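Local coordinates for cellulose-binding protein (Saccharophagus degradans, PDB 2X32) that binds a long polyisoprenoid diphosphate inside a YceI-like beta-barrel domain and is implicated in plant cell wall breakdown, at residues A[31-39]-A[49-58]; A[117-125]-A[131-139]. One frame throughout, in Å; residues are numbered along the deposited sequence. Where two conformers were deposited one is given.

Contact 1: residues A[31-39]-A[49-58]. With OTP ((2E,6E,10E,14E,18E,22E,26E)-3,7,11,15,19,23,27,31-octamethyldotriaconta-2,6,10,14,18,22,26,30-octaenyl trihydrogen diphosphate), chain C.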
loop_
_atom_site.group_PDB
_atom_site.type_symbol
_atom_site.label_atom_id
_atom_site.label_comp_id
_atom_site.label_asym_id
_atom_site.label_seq_id
_atom_site.Cartn_x
_atom_site.Cartn_y
_atom_site.Cartn_z
ATOM N N THR A 31 -13.120 6.000 0.824
ATOM C CA THR A 31 -11.742 5.788 1.167
ATOM C C THR A 31 -11.626 4.879 2.359
ATOM O O THR A 31 -12.238 5.160 3.421
ATOM C CB THR A 31 -11.078 7.110 1.489
ATOM O OG1 THR A 31 -11.193 7.943 0.346
ATOM C CG2 THR A 31 -9.602 6.922 1.813
ATOM N N HIS A 32 -10.897 3.789 2.193
ATOM C CA HIS A 32 -10.623 2.780 3.194
ATOM C C HIS A 32 -9.164 2.826 3.558
ATOM O O HIS A 32 -8.341 3.371 2.810
ATOM C CB HIS A 32 -10.981 1.393 2.618
ATOM C CG HIS A 32 -12.354 1.359 2.060
ATOM N ND1 HIS A 32 -12.634 1.198 0.716
ATOM C CD2 HIS A 32 -13.546 1.559 2.671
ATOM C CE1 HIS A 32 -13.943 1.260 0.536
ATOM N NE2 HIS A 32 -14.514 1.480 1.707
ATOM N N ARG A 33 -8.817 2.253 4.698
ATOM C CA ARG A 33 -7.415 2.298 5.114
ATOM C C ARG A 33 -7.035 0.994 5.751
ATOM O O ARG A 33 -7.869 0.147 6.106
ATOM C CB ARG A 33 -7.068 3.452 6.076
ATOM C CG ARG A 33 -7.623 4.829 5.723
ATOM C CD ARG A 33 -8.238 5.574 6.973
ATOM N NE ARG A 33 -8.641 6.913 6.583
ATOM C CZ ARG A 33 -9.845 7.327 6.202
ATOM N NH1 ARG A 33 -10.920 6.528 6.203
ATOM N NH2 ARG A 33 -9.977 8.613 5.852
ATOM N N PHE A 34 -5.732 0.761 5.775
ATOM C CA PHE A 34 -5.119 -0.317 6.568
ATOM C C PHE A 34 -4.486 0.290 7.813
ATOM O O PHE A 34 -3.593 1.144 7.716
ATOM C CB PHE A 34 -4.085 -1.118 5.743
ATOM C CG PHE A 34 -4.701 -1.851 4.605
ATOM C CD1 PHE A 34 -5.344 -3.063 4.815
ATOM C CD2 PHE A 34 -4.581 -1.360 3.281
ATOM C CE1 PHE A 34 -5.931 -3.756 3.761
ATOM C CE2 PHE A 34 -5.114 -2.069 2.235
ATOM C CZ PHE A 34 -5.792 -3.243 2.449
ATOM N N ASP A 35 -4.979 -0.110 8.975
ATOM C CA ASP A 35 -4.537 0.514 10.230
ATOM C C ASP A 35 -3.161 0.029 10.699
ATOM O O ASP A 35 -2.580 0.634 11.607
ATOM C CB ASP A 35 -5.584 0.329 11.324
ATOM C CG ASP A 35 -6.859 1.122 11.090
ATOM O OD1 ASP A 35 -6.849 2.152 10.357
ATOM O OD2 ASP A 35 -7.860 0.734 11.693
ATOM N N VAL A 36 -2.680 -1.110 10.168
ATOM C CA VAL A 36 -1.424 -1.673 10.595
ATOM C C VAL A 36 -0.495 -1.906 9.400
ATOM O O VAL A 36 -0.807 -2.671 8.477
ATOM C CB VAL A 36 -1.589 -2.970 11.376
ATOM C CG1 VAL A 36 -0.235 -3.615 11.732
ATOM C CG2 VAL A 36 -2.410 -2.748 12.676
ATOM N N LEU A 37 0.656 -1.191 9.430
ATOM C CA LEU A 37 1.732 -1.265 8.453
ATOM C C LEU A 37 3.021 -1.557 9.214
ATOM O O LEU A 37 3.210 -1.123 10.337
ATOM C CB LEU A 37 1.906 0.068 7.733
ATOM C CG LEU A 37 0.671 0.608 7.020
ATOM C CD1 LEU A 37 0.935 2.032 6.495
ATOM C CD2 LEU A 37 0.173 -0.327 5.916
ATOM N N SER A 38 3.920 -2.276 8.561
ATOM C CA SER A 38 5.290 -2.467 9.068
ATOM C C SER A 38 6.271 -2.402 7.928
ATOM O O SER A 38 5.895 -2.382 6.777
ATOM C CB SER A 38 5.475 -3.760 9.870
ATOM O OG SER A 38 5.331 -4.893 9.053
ATOM N N GLY A 39 7.521 -2.311 8.260
ATOM C CA GLY A 39 8.568 -2.315 7.258
ATOM C C GLY A 39 9.853 -1.701 7.655
ATOM O O GLY A 39 10.056 -1.293 8.779
ATOM N N LEU A 49 7.496 -2.762 2.574
ATOM C CA LEU A 49 6.299 -2.280 3.243
ATOM C C LEU A 49 5.442 -3.564 3.378
ATOM O O LEU A 49 5.121 -4.215 2.391
ATOM C CB LEU A 49 5.527 -1.251 2.428
ATOM C CG LEU A 49 4.170 -0.868 3.024
ATOM C CD1 LEU A 49 4.390 -0.084 4.359
ATOM C CD2 LEU A 49 3.387 0.010 2.053
ATOM N N VAL A 50 5.044 -3.915 4.596
ATOM C CA VAL A 50 4.172 -5.041 4.842
ATOM C C VAL A 50 2.816 -4.449 5.321
ATOM O O VAL A 50 2.734 -3.705 6.316
ATOM C CB VAL A 50 4.728 -5.973 5.893
ATOM C CG1 VAL A 50 3.759 -7.164 6.170
ATOM C CG2 VAL A 50 6.139 -6.446 5.528
ATOM N N ILE A 51 1.768 -4.810 4.592
ATOM C CA ILE A 51 0.452 -4.305 4.832
ATOM C C ILE A 51 -0.370 -5.424 5.499
ATOM O O ILE A 51 -0.571 -6.480 4.918
ATOM C CB ILE A 51 -0.240 -3.912 3.505
ATOM C CG1 ILE A 51 0.559 -2.816 2.812
ATOM C CG2 ILE A 51 -1.686 -3.400 3.793
ATOM C CD1 ILE A 51 0.531 -2.894 1.360
ATOM N N ASP A 52 -0.841 -5.188 6.729
ATOM C CA ASP A 52 -1.625 -6.170 7.445
ATOM C C ASP A 52 -3.067 -6.166 6.956
ATOM O O ASP A 52 -3.837 -5.252 7.232
ATOM C CB ASP A 52 -1.552 -5.852 8.930
ATOM C CG ASP A 52 -2.451 -6.717 9.798
ATOM O OD1 ASP A 52 -3.088 -7.656 9.272
ATOM O OD2 ASP A 52 -2.540 -6.393 11.030
ATOM N N LEU A 53 -3.418 -7.185 6.164
ATOM C CA LEU A 53 -4.698 -7.132 5.478
ATOM C C LEU A 53 -5.853 -7.363 6.461
ATOM O O LEU A 53 -6.999 -6.920 6.218
ATOM C CB LEU A 53 -4.728 -8.169 4.351
ATOM C CG LEU A 53 -3.721 -7.922 3.250
ATOM C CD1 LEU A 53 -3.739 -9.072 2.267
ATOM C CD2 LEU A 53 -4.010 -6.579 2.513
ATOM N N ASN A 54 -5.567 -7.943 7.627
ATOM C CA ASN A 54 -6.560 -7.973 8.705
ATOM C C ASN A 54 -6.884 -6.644 9.370
ATOM O O ASN A 54 -7.903 -6.528 10.054
ATOM C CB ASN A 54 -6.157 -8.972 9.805
ATOM C CG ASN A 54 -6.368 -10.400 9.372
ATOM O OD1 ASN A 54 -7.476 -10.757 8.936
ATOM N ND2 ASN A 54 -5.322 -11.207 9.474
ATOM N N SER A 55 -6.060 -5.603 9.081
ATOM C CA SER A 55 -6.285 -4.261 9.639
ATOM C C SER A 55 -7.097 -3.366 8.734
ATOM O O SER A 55 -7.182 -2.188 8.995
ATOM C CB SER A 55 -4.942 -3.618 9.995
ATOM O OG SER A 55 -4.295 -3.123 8.852
ATOM N N VAL A 56 -7.709 -3.927 7.706
ATOM C CA VAL A 56 -8.613 -3.165 6.825
ATOM C C VAL A 56 -9.678 -2.514 7.676
ATOM O O VAL A 56 -10.274 -3.070 8.584
ATOM C CB VAL A 56 -9.218 -4.037 5.685
ATOM C CG1 VAL A 56 -10.170 -5.114 6.244
ATOM C CG2 VAL A 56 -9.829 -3.172 4.515
ATOM N N ASN A 57 -9.917 -1.258 7.342
ATOM C CA ASN A 57 -10.854 -0.419 8.096
ATOM C C ASN A 57 -11.657 0.378 7.093
ATOM O O ASN A 57 -11.172 1.342 6.507
ATOM C CB ASN A 57 -10.069 0.469 9.073
ATOM C CG ASN A 57 -10.963 1.235 9.980
ATOM O OD1 ASN A 57 -12.145 1.472 9.633
ATOM N ND2 ASN A 57 -10.450 1.673 11.120
ATOM N N THR A 58 -12.913 -0.036 6.889
ATOM C CA THR A 58 -13.845 0.593 6.004
ATOM C C THR A 58 -14.894 1.398 6.772
ATOM O O THR A 58 -15.822 1.954 6.155
ATOM C CB THR A 58 -14.577 -0.444 5.107
ATOM O OG1 THR A 58 -15.587 -1.128 5.867
ATOM C CG2 THR A 58 -13.555 -1.423 4.453
HETATM O O7 OTP C . -23.990 -0.170 -0.753
HETATM P P2 OTP C . -24.032 -1.077 0.449
HETATM O O5 OTP C . -25.206 -2.039 0.421
HETATM O O6 OTP C . -23.828 -0.378 1.766
HETATM O O4 OTP C . -22.733 -2.070 0.225
HETATM P P1 OTP C . -21.375 -2.108 1.099
HETATM O O2 OTP C . -20.550 -0.937 0.601
HETATM O O3 OTP C . -21.572 -2.408 2.571
HETATM O O1 OTP C . -20.485 -3.342 0.547
HETATM C C40 OTP C . -19.918 -3.208 -0.772
HETATM C C39 OTP C . -18.386 -3.270 -0.708
HETATM C C37 OTP C . -17.599 -2.416 -1.334
HETATM C C38 OTP C . -18.031 -1.209 -2.178
HETATM C C36 OTP C . -16.086 -2.598 -1.250
HETATM C C35 OTP C . -15.442 -3.098 -2.517
HETATM C C34 OTP C . -13.909 -3.154 -2.370
HETATM C C32 OTP C . -13.024 -2.910 -3.344
HETATM C C33 OTP C . -13.436 -2.444 -4.699
HETATM C C31 OTP C . -11.535 -2.950 -2.968
HETATM C C30 OTP C . -10.633 -3.872 -3.747
HETATM C C29 OTP C . -9.172 -3.723 -3.336
HETATM C C27 OTP C . -8.143 -3.809 -4.172
HETATM C C28 OTP C . -8.246 -4.186 -5.648
HETATM C C26 OTP C . -6.736 -3.489 -3.716
HETATM C C25 OTP C . -6.574 -2.994 -2.295
HETATM C C24 OTP C . -5.236 -2.289 -2.014
HETATM C C22 OTP C . -4.180 -2.822 -1.404
HETATM C C23 OTP C . -4.135 -4.177 -0.742
HETATM C C21 OTP C . -2.937 -1.987 -1.298
HETATM C C20 OTP C . -1.771 -2.503 -2.184
HETATM C C19 OTP C . -0.483 -1.693 -2.040
HETATM C C17 OTP C . -0.005 -0.808 -2.914
HETATM C C18 OTP C . -0.525 -0.556 -4.286
HETATM C C16 OTP C . 1.192 0.038 -2.507
HETATM C C15 OTP C . 2.378 -0.157 -3.408
HETATM C C14 OTP C . 3.638 0.399 -2.795
HETATM C C12 OTP C . 4.644 0.990 -3.486
HETATM C C13 OTP C . 4.567 1.214 -4.995
HETATM C C11 OTP C . 5.892 1.477 -2.825
HETATM C C10 OTP C . 5.939 1.475 -1.349
HETATM C C9 OTP C . 7.112 2.218 -0.708
HETATM C C7 OTP C . 8.198 1.668 -0.140
HETATM C C8 OTP C . 8.427 0.189 0.098
HETATM C C6 OTP C . 9.280 2.598 0.356
HETATM C C5 OTP C . 10.436 2.777 -0.611
HETATM C C4 OTP C . 11.538 3.627 -0.049
HETATM C C2 OTP C . 12.250 4.486 -0.786
HETATM C C3 OTP C . 12.140 4.769 -2.244
HETATM C C1 OTP C . 13.344 5.252 -0.098
HETATM O O HOH W 1 -12.011 4.021 6.887
HETATM O O HOH W 2 -8.897 -1.995 11.956
#
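With CG anti to its carbonyl carbon (chi1 -65°), Phe34 lays its ring against Ile51, whose CG2, anti to the backbone N, comes over one ring face at 3.7 Å from the centroid. The pair sits in the beta hairpin of strands 28-42 and 46-52, part of the YceI-like barrel wall. Leu53 CD2, side by side with the ring, reaches Phe34 CE1 at 3.6 Å, while Phe34 CZ touches the octaprenyl chain at OTP C23 (3.7 Å) and Ile51 CD1 meets OTP C19. Strand 28-42 pairs twice, each time through both N-H groups: Ser38 with Val50 of strand 46-52, and Arg33 with Asn57 of the short strand 56-57, the register slipping by two residues between. Ser55 bridges this break. Its OG accepts from Val36 N at 2.9 Å and donates to Asp52 O, which also takes Ser55 N; Asp35 N bonds to Ser55 O from above the carbonyl plane. Phe20 of strand 7-24 meets the rings of both His32 and Phe34. On the opposite sheet face from Phe34, Asn57 ND2 gives a nearly straight bond (169°) to the syn lone pair of Asp35 OD2 at 2.8 Å, the carboxylate and amide planes 78° apart.

Contact 2: residues A[117-125]-A[131-139]. With OTP ((2E,6E,10E,14E,18E,22E,26E)-3,7,11,15,19,23,27,31-octamethyldotriaconta-2,6,10,14,18,22,26,30-octaenyl trihydrogen diphosphate), chain C; IMD (imidazole), chain D.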
loop_
_atom_site.group_PDB
_atom_site.type_symbol
_atom_site.label_atom_id
_atom_site.label_comp_id
_atom_site.label_asym_id
_atom_site.label_seq_id
_atom_site.Cartn_x
_atom_site.Cartn_y
_atom_site.Cartn_z
ATOM N N ILE A 117 4.824 -3.131 -9.848
ATOM C CA ILE A 117 4.216 -1.778 -9.974
ATOM C C ILE A 117 5.319 -0.867 -10.409
ATOM O O ILE A 117 6.289 -0.653 -9.690
ATOM C CB ILE A 117 3.605 -1.313 -8.646
ATOM C CG1 ILE A 117 2.501 -2.265 -8.227
ATOM C CG2 ILE A 117 3.121 0.203 -8.756
ATOM C CD1 ILE A 117 1.949 -1.908 -6.882
ATOM N N ASP A 118 5.215 -0.378 -11.646
ATOM C CA ASP A 118 6.149 0.582 -12.193
ATOM C C ASP A 118 5.563 1.968 -11.913
ATOM O O ASP A 118 4.530 2.347 -12.474
ATOM C CB ASP A 118 6.311 0.359 -13.717
ATOM C CG ASP A 118 7.044 -0.926 -14.028
ATOM O OD1 ASP A 118 8.197 -1.077 -13.535
ATOM O OD2 ASP A 118 6.480 -1.784 -14.778
ATOM N N THR A 119 6.157 2.679 -10.974
ATOM C CA THR A 119 5.572 3.972 -10.569
ATOM C C THR A 119 6.682 4.884 -10.102
ATOM O O THR A 119 7.857 4.513 -10.004
ATOM C CB THR A 119 4.509 3.793 -9.491
ATOM O OG1 THR A 119 3.691 4.981 -9.383
ATOM C CG2 THR A 119 5.157 3.489 -8.131
ATOM N N GLN A 120 6.324 6.111 -9.773
ATOM C CA GLN A 120 7.281 7.092 -9.343
ATOM C C GLN A 120 6.945 7.480 -7.894
ATOM O O GLN A 120 5.765 7.731 -7.569
ATOM C CB GLN A 120 7.163 8.330 -10.244
ATOM C CG GLN A 120 8.223 9.279 -10.073
ATOM C CD GLN A 120 8.127 10.324 -11.225
ATOM O OE1 GLN A 120 7.168 11.117 -11.234
ATOM N NE2 GLN A 120 8.996 10.252 -12.246
ATOM N N LEU A 121 7.978 7.461 -7.068
ATOM C CA LEU A 121 7.870 7.836 -5.657
ATOM C C LEU A 121 8.538 9.164 -5.426
ATOM O O LEU A 121 9.502 9.536 -6.109
ATOM C CB LEU A 121 8.492 6.799 -4.738
ATOM C CG LEU A 121 7.944 5.377 -4.936
ATOM C CD1 LEU A 121 8.668 4.385 -3.944
ATOM C CD2 LEU A 121 6.425 5.269 -4.771
ATOM N N ASN A 122 7.962 9.915 -4.476
ATOM C CA ASN A 122 8.538 11.116 -3.966
ATOM C C ASN A 122 9.208 10.774 -2.639
ATOM O O ASN A 122 8.577 10.182 -1.759
ATOM C CB ASN A 122 7.481 12.203 -3.759
ATOM C CG ASN A 122 8.099 13.517 -3.406
ATOM O OD1 ASN A 122 8.495 13.746 -2.232
ATOM N ND2 ASN A 122 8.245 14.422 -4.419
ATOM N N VAL A 123 10.499 11.075 -2.543
ATOM C CA VAL A 123 11.254 10.866 -1.335
ATOM C C VAL A 123 11.766 12.212 -0.849
ATOM O O VAL A 123 12.463 12.911 -1.589
ATOM C CB VAL A 123 12.441 9.928 -1.568
ATOM C CG1 VAL A 123 13.277 9.735 -0.220
ATOM C CG2 VAL A 123 11.971 8.583 -2.168
ATOM N N GLN A 124 11.422 12.574 0.366
ATOM C CA GLN A 124 11.853 13.852 0.927
ATOM C C GLN A 124 12.526 13.620 2.262
ATOM O O GLN A 124 12.001 12.868 3.119
ATOM C CB GLN A 124 10.676 14.801 1.090
ATOM C CG GLN A 124 11.129 16.204 1.539
ATOM C CD GLN A 124 9.967 17.191 1.738
ATOM O OE1 GLN A 124 8.839 16.821 2.081
ATOM N NE2 GLN A 124 10.290 18.444 1.568
ATOM N N ARG A 125 13.684 14.255 2.460
ATOM C CA ARG A 125 14.357 14.190 3.750
ATOM C C ARG A 125 13.746 15.205 4.714
ATOM O O ARG A 125 13.618 16.394 4.401
ATOM C CB ARG A 125 15.867 14.439 3.646
ATOM C CG ARG A 125 16.521 14.379 5.005
ATOM C CD ARG A 125 18.019 14.531 4.972
ATOM N NE ARG A 125 18.650 13.337 4.391
ATOM C CZ ARG A 125 18.779 12.174 5.015
ATOM N NH1 ARG A 125 18.372 11.991 6.276
ATOM N NH2 ARG A 125 19.303 11.142 4.361
ATOM N N ILE A 131 12.936 10.194 6.767
ATOM C CA ILE A 131 12.522 10.466 5.419
ATOM C C ILE A 131 11.038 10.146 5.261
ATOM O O ILE A 131 10.465 9.355 6.021
ATOM C CB ILE A 131 13.392 9.681 4.390
ATOM C CG1 ILE A 131 13.089 8.201 4.508
ATOM C CG2 ILE A 131 14.896 10.035 4.503
ATOM C CD1 ILE A 131 13.829 7.338 3.476
ATOM N N MET A 132 10.420 10.802 4.291
ATOM C CA MET A 132 9.019 10.639 3.934
ATOM C C MET A 132 8.925 10.158 2.477
ATOM O O MET A 132 9.515 10.796 1.564
ATOM C CB MET A 132 8.256 11.954 4.139
ATOM C CG MET A 132 6.777 11.843 3.800
ATOM S SD MET A 132 5.893 13.419 4.019
ATOM C CE MET A 132 6.828 14.540 3.001
ATOM N N VAL A 133 8.187 9.072 2.275
ATOM C CA VAL A 133 8.028 8.462 0.961
ATOM C C VAL A 133 6.568 8.365 0.610
ATOM O O VAL A 133 5.763 7.848 1.373
ATOM C CB VAL A 133 8.668 7.043 0.891
ATOM C CG1 VAL A 133 8.633 6.481 -0.528
ATOM C CG2 VAL A 133 10.122 7.100 1.410
ATOM N N GLN A 134 6.232 8.861 -0.566
ATOM C CA GLN A 134 4.835 8.811 -0.975
ATOM C C GLN A 134 4.705 8.618 -2.476
ATOM O O GLN A 134 5.645 8.859 -3.238
ATOM C CB GLN A 134 4.126 10.058 -0.432
ATOM C CG GLN A 134 4.646 11.387 -1.050
ATOM C CD GLN A 134 4.070 12.580 -0.389
ATOM O OE1 GLN A 134 2.841 12.693 -0.232
ATOM N NE2 GLN A 134 4.948 13.483 0.047
ATOM N N ASN A 135 3.557 8.140 -2.905
ATOM C CA ASN A 135 3.322 8.035 -4.350
ATOM C C ASN A 135 3.269 9.426 -4.951
ATOM O O ASN A 135 2.516 10.320 -4.482
ATOM C CB ASN A 135 2.053 7.243 -4.684
ATOM C CG ASN A 135 0.801 7.775 -3.978
ATOM O OD1 ASN A 135 0.750 7.800 -2.732
ATOM N ND2 ASN A 135 -0.230 8.116 -4.751
ATOM N N GLN A 136 4.056 9.633 -5.999
ATOM C CA GLN A 136 4.124 10.948 -6.614
ATOM C C GLN A 136 2.889 11.264 -7.353
ATOM O O GLN A 136 2.517 12.430 -7.466
ATOM C CB GLN A 136 5.339 11.026 -7.536
ATOM C CG GLN A 136 5.395 12.343 -8.369
ATOM C CD GLN A 136 5.567 13.612 -7.561
ATOM O OE1 GLN A 136 5.969 13.574 -6.398
ATOM N NE2 GLN A 136 5.234 14.753 -8.166
ATOM N N SER A 137 2.205 10.268 -7.873
ATOM C CA SER A 137 0.969 10.559 -8.590
ATOM C C SER A 137 -0.087 9.579 -8.194
ATOM O O SER A 137 0.208 8.517 -7.619
ATOM C CB SER A 137 1.213 10.520 -10.070
ATOM O OG SER A 137 1.686 9.243 -10.428
ATOM N N PRO A 138 -1.346 9.905 -8.537
ATOM C CA PRO A 138 -2.352 8.913 -8.311
ATOM C C PRO A 138 -1.947 7.517 -8.903
ATOM O O PRO A 138 -1.391 7.430 -9.987
ATOM C CB PRO A 138 -3.589 9.505 -8.967
ATOM C CG PRO A 138 -3.380 11.039 -8.826
ATOM C CD PRO A 138 -1.892 11.164 -9.099
ATOM N N LEU A 139 -2.162 6.480 -8.117
ATOM C CA LEU A 139 -1.647 5.118 -8.322
ATOM C C LEU A 139 -2.870 4.211 -8.354
ATOM O O LEU A 139 -3.614 4.171 -7.380
ATOM C CB LEU A 139 -0.735 4.722 -7.164
ATOM C CG LEU A 139 -0.178 3.274 -7.152
ATOM C CD1 LEU A 139 0.508 2.897 -8.493
ATOM C CD2 LEU A 139 0.810 3.111 -5.957
HETATM O O7 OTP C . -23.990 -0.170 -0.753
HETATM P P2 OTP C . -24.032 -1.077 0.449
HETATM O O5 OTP C . -25.206 -2.039 0.421
HETATM O O6 OTP C . -23.828 -0.378 1.766
HETATM O O4 OTP C . -22.733 -2.070 0.225
HETATM P P1 OTP C . -21.375 -2.108 1.099
HETATM O O2 OTP C . -20.550 -0.937 0.601
HETATM O O3 OTP C . -21.572 -2.408 2.571
HETATM O O1 OTP C . -20.485 -3.342 0.547
HETATM C C40 OTP C . -19.918 -3.208 -0.772
HETATM C C39 OTP C . -18.386 -3.270 -0.708
HETATM C C37 OTP C . -17.599 -2.416 -1.334
HETATM C C38 OTP C . -18.031 -1.209 -2.178
HETATM C C36 OTP C . -16.086 -2.598 -1.250
HETATM C C35 OTP C . -15.442 -3.098 -2.517
HETATM C C34 OTP C . -13.909 -3.154 -2.370
HETATM C C32 OTP C . -13.024 -2.910 -3.344
HETATM C C33 OTP C . -13.436 -2.444 -4.699
HETATM C C31 OTP C . -11.535 -2.950 -2.968
HETATM C C30 OTP C . -10.633 -3.872 -3.747
HETATM C C29 OTP C . -9.172 -3.723 -3.336
HETATM C C27 OTP C . -8.143 -3.809 -4.172
HETATM C C28 OTP C . -8.246 -4.186 -5.648
HETATM C C26 OTP C . -6.736 -3.489 -3.716
HETATM C C25 OTP C . -6.574 -2.994 -2.295
HETATM C C24 OTP C . -5.236 -2.289 -2.014
HETATM C C22 OTP C . -4.180 -2.822 -1.404
HETATM C C23 OTP C . -4.135 -4.177 -0.742
HETATM C C21 OTP C . -2.937 -1.987 -1.298
HETATM C C20 OTP C . -1.771 -2.503 -2.184
HETATM C C19 OTP C . -0.483 -1.693 -2.040
HETATM C C17 OTP C . -0.005 -0.808 -2.914
HETATM C C18 OTP C . -0.525 -0.556 -4.286
HETATM C C16 OTP C . 1.192 0.038 -2.507
HETATM C C15 OTP C . 2.378 -0.157 -3.408
HETATM C C14 OTP C . 3.638 0.399 -2.795
HETATM C C12 OTP C . 4.644 0.990 -3.486
HETATM C C13 OTP C . 4.567 1.214 -4.995
HETATM C C11 OTP C . 5.892 1.477 -2.825
HETATM C C10 OTP C . 5.939 1.475 -1.349
HETATM C C9 OTP C . 7.112 2.218 -0.708
HETATM C C7 OTP C . 8.198 1.668 -0.140
HETATM C C8 OTP C . 8.427 0.189 0.098
HETATM C C6 OTP C . 9.280 2.598 0.356
HETATM C C5 OTP C . 10.436 2.777 -0.611
HETATM C C4 OTP C . 11.538 3.627 -0.049
HETATM C C2 OTP C . 12.250 4.486 -0.786
HETATM C C3 OTP C . 12.140 4.769 -2.244
HETATM C C1 OTP C . 13.344 5.252 -0.098
HETATM N N1 IMD D . -1.378 11.089 -0.663
HETATM C C2 IMD D . -0.340 11.857 -0.219
HETATM N N3 IMD D . 0.704 11.673 -1.076
HETATM C C4 IMD D . 0.366 10.802 -2.060
HETATM C C5 IMD D . -0.951 10.430 -1.788
HETATM O O HOH W 3 3.015 7.271 -7.823
HETATM O O HOH W 4 7.739 12.575 0.164
#
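Paired backbone hydrogen bonds join Asn122 to Gln134 and Gln124 to Met132, setting the register of two antiparallel strands; Gln136 N continues the series to Gln120 O at 3.0 Å. Polar side chains gather on the Asn122 and Gln134 face. Gln136, bent at chi2 (65°), brings OE1 back to Asn122 ND2 at 3.1 Å, a bond with the acceptor tilted out of the Asn122 amide plane; the same ND2 also serves Asp99. Beside it, Gln120 and Gln136 run alongside each other, and Gln120 NE2 bonds to Asp103. In one of two conformers of Gln134, OE1 lies unusually close to a bound imidazole, and that bond is doubtful. A water links Thr119 OG1 and Ser137 N. Apolar contacts occupy the other face. The Leu121 and Val133 side chains cross obliquely, CD1 of Leu121 to CG1 of Val133 4.0 Å, and Leu139 CD1 meets Ile117 CG2 at 3.8 Å, their side chains at about a right angle. The prenyl chain lies against this face: its terminal methyl C3 is 3.8 Å from Val123 CG2, and Ile117 CD1 is 3.8 Å from OTP C18. The hairpin thus forms part of the curled antiparallel wall of the YceI-like domain, its Ile117, Thr119, Leu121 and Val123 lining the polyisoprenoid pocket.

Overall arrangement
From the N terminus, strand 7-24 leads into strand 28-42, and contact 1 closes the first of the two loops, the hairpin whose tip is residues 43-45, then reaches on to strand 56-57. Helix 61-72 and strands 79-85 and 99-109 follow before contact 2 closes the hairpin of strands 115-125 and 130-142, through residues 126-129. The two loops are in series and neither nest nor cross. Their centres lie 18 Å apart, with nearest atoms about 8 Å apart and no direct touch. Strands 79-85 and 99-109 connect them along the sheet on one side; strands 167-177 and 7-24 do so on the other. The polyisoprenoid contacts both hairpins.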